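EmGH1 (Erythrobacter marinus, PDB 5Z87) probably hydrolyses beta-glucosidic bonds as a glycoside hydrolase of family 3, releasing sugar from substrates such as cellobiose. Local coordinates at residues A[310-314]-A[315-319]. Residues are numbered along the deposited sequence; the frame is centred on the assembly and turned at random.
Sequences VVSDW and DDVRR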
loop_
_atom_site.group_PDB
_atom_site.type_symbol
_atom_site.label_atom_id
_atom_site.label_comp_id
_atom_site.label_asym_id
_atom_site.label_seq_id
_atom_site.Cartn_x
_atom_site.Cartn_y
_atom_site.Cartn_z
ATOM N N VAL A 310 -7.890 8.137 -27.842
ATOM C CA VAL A 310 -7.043 7.610 -26.791
ATOM C C VAL A 310 -5.632 7.538 -27.351
ATOM O O VAL A 310 -5.385 6.853 -28.355
ATOM C CB VAL A 310 -7.522 6.234 -26.307
ATOM C CG1 VAL A 310 -6.469 5.609 -25.401
ATOM C CG2 VAL A 310 -8.845 6.359 -25.588
ATOM N N VAL A 311 -4.714 8.246 -26.723
ATOM C CA VAL A 311 -3.305 8.191 -27.102
ATOM C C VAL A 311 -2.564 7.360 -26.065
ATOM O O VAL A 311 -2.889 7.387 -24.870
ATOM C CB VAL A 311 -2.694 9.600 -27.249
ATOM C CG1 VAL A 311 -2.904 10.431 -25.973
ATOM C CG2 VAL A 311 -1.232 9.517 -27.623
ATOM N N SER A 312 -1.611 6.564 -26.530
ATOM C CA SER A 312 -0.780 5.821 -25.609
ATOM C C SER A 312 0.196 6.758 -24.909
ATOM O O SER A 312 0.550 7.826 -25.420
ATOM C CB SER A 312 0.002 4.738 -26.348
ATOM O OG SER A 312 1.173 5.292 -26.926
ATOM N N ASP A 313 0.639 6.344 -23.726
ATOM C CA ASP A 313 1.849 6.929 -23.175
ATOM C C ASP A 313 3.075 6.376 -23.917
ATOM O O ASP A 313 2.993 5.393 -24.667
ATOM C CB ASP A 313 1.924 6.668 -21.672
ATOM C CG ASP A 313 2.779 7.697 -20.937
ATOM O OD1 ASP A 313 3.649 8.318 -21.588
ATOM O OD2 ASP A 313 2.563 7.889 -19.721
ATOM N N TRP A 314 4.228 7.017 -23.693
ATOM C CA TRP A 314 5.385 6.803 -24.554
ATOM C C TRP A 314 5.778 5.332 -24.622
ATOM O O TRP A 314 6.168 4.732 -23.617
ATOM C CB TRP A 314 6.581 7.643 -24.102
ATOM C CG TRP A 314 7.738 7.399 -25.027
ATOM C CD1 TRP A 314 8.761 6.509 -24.842
ATOM C CD2 TRP A 314 7.956 7.994 -26.315
ATOM N NE1 TRP A 314 9.609 6.534 -25.918
ATOM C CE2 TRP A 314 9.145 7.439 -26.834
ATOM C CE3 TRP A 314 7.275 8.957 -27.068
ATOM C CZ2 TRP A 314 9.661 7.801 -28.077
ATOM C CZ3 TRP A 314 7.791 9.321 -28.298
ATOM C CH2 TRP A 314 8.973 8.740 -28.794
ATOM N N ASP A 315 5.689 4.769 -25.831
ATOM C CA ASP A 315 6.028 3.381 -26.155
ATOM C C ASP A 315 5.282 2.360 -25.300
ATOM O O ASP A 315 5.724 1.225 -25.171
ATOM C CB ASP A 315 7.538 3.129 -26.064
ATOM C CG ASP A 315 8.007 2.064 -27.046
ATOM O OD1 ASP A 315 7.345 1.883 -28.086
ATOM O OD2 ASP A 315 9.029 1.403 -26.786
ATOM N N ASP A 316 4.126 2.703 -24.745
ATOM C CA ASP A 316 3.480 1.775 -23.831
ATOM C C ASP A 316 2.704 0.659 -24.523
ATOM O O ASP A 316 2.343 -0.313 -23.848
ATOM C CB ASP A 316 2.544 2.524 -22.885
ATOM C CG ASP A 316 3.231 2.951 -21.595
ATOM O OD1 ASP A 316 4.325 2.428 -21.271
ATOM O OD2 ASP A 316 2.668 3.824 -20.906
ATOM N N VAL A 317 2.427 0.760 -25.830
ATOM C CA VAL A 317 1.779 -0.354 -26.521
ATOM C C VAL A 317 2.752 -1.517 -26.650
ATOM O O VAL A 317 2.431 -2.653 -26.285
ATOM C CB VAL A 317 1.220 0.073 -27.897
ATOM C CG1 VAL A 317 0.457 -1.086 -28.518
ATOM C CG2 VAL A 317 0.266 1.251 -27.766
ATOM N N ARG A 318 3.965 -1.245 -27.143
ATOM C CA ARG A 318 5.011 -2.262 -27.169
ATOM C C ARG A 318 5.241 -2.882 -25.789
ATOM O O ARG A 318 5.519 -4.079 -25.677
ATOM C CB ARG A 318 6.317 -1.654 -27.685
ATOM C CG ARG A 318 7.418 -2.689 -27.867
ATOM C CD ARG A 318 8.776 -2.048 -28.076
ATOM N NE ARG A 318 8.645 -0.795 -28.807
ATOM C CZ ARG A 318 8.702 -0.696 -30.131
ATOM N NH1 ARG A 318 8.903 -1.777 -30.877
ATOM N NH2 ARG A 318 8.569 0.485 -30.700
ATOM N N ARG A 319 5.133 -2.082 -24.726
ATOM C CA ARG A 319 5.463 -2.577 -23.396
ATOM C C ARG A 319 4.409 -3.515 -22.829
ATOM O O ARG A 319 4.684 -4.166 -21.817
ATOM C CB ARG A 319 5.681 -1.412 -22.441
ATOM C CG ARG A 319 6.991 -0.686 -22.665
ATOM C CD ARG A 319 6.984 0.607 -21.917
ATOM N NE ARG A 319 8.061 1.482 -22.342
ATOM C CZ ARG A 319 8.148 2.750 -21.964
ATOM N NH1 ARG A 319 7.221 3.256 -21.158
ATOM N NH2 ARG A 319 9.150 3.511 -22.388
#
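Asp313 and Asp316 run alongside each other in the same direction at the two ends of a type II beta turn, their carboxylate planes 73° apart. The turn is closed by Asp316 N, which donates to Asp313 O at 2.9 Å; Ser312 OG reaches that oxygen from the opposite face of its carbonyl plane. Asp313 OD2 and Asp316 OD2 are 4.2 Å apart; His281 bonds Asp316 OD2, and Arg319 NH1 makes a salt bridge to Asp316 OD1 (3.0 Å), coming from above the carboxylate plane. Arg319, extended from CG to NE, also lays one guanidinium face under the backbone oxygen of Trp314, while its NH2 sits at the indole edge, 3.9 Å from Trp314 CD1. With CG anti to the backbone N (chi1 -179°), the Trp314 ring turns back over the next peptide, so that Asp315 N lies against one face, 3.4 Å from Trp314 CG. The carboxylate of Asp315 leads away to Arg318, which grips it side-on through NE and NH2. With an alanine here, Arg318 is likely to lose this mate, its guanidinium held then by Glu330 and the backbone of Asn349 and freer to turn. Further along the chain, Val317 CG2 packs on Ser312 CB at 3.8 Å. This is the loop leaving strand 309-311 of the TIM-barrel-type N-terminal domain; its Ser-Asp-Trp sequence matches the family 3 segment carrying the catalytic nucleophile, a role Asp313 probably fills, and Asp313 and Trp314 line the pocket occupied by dithiothreitol.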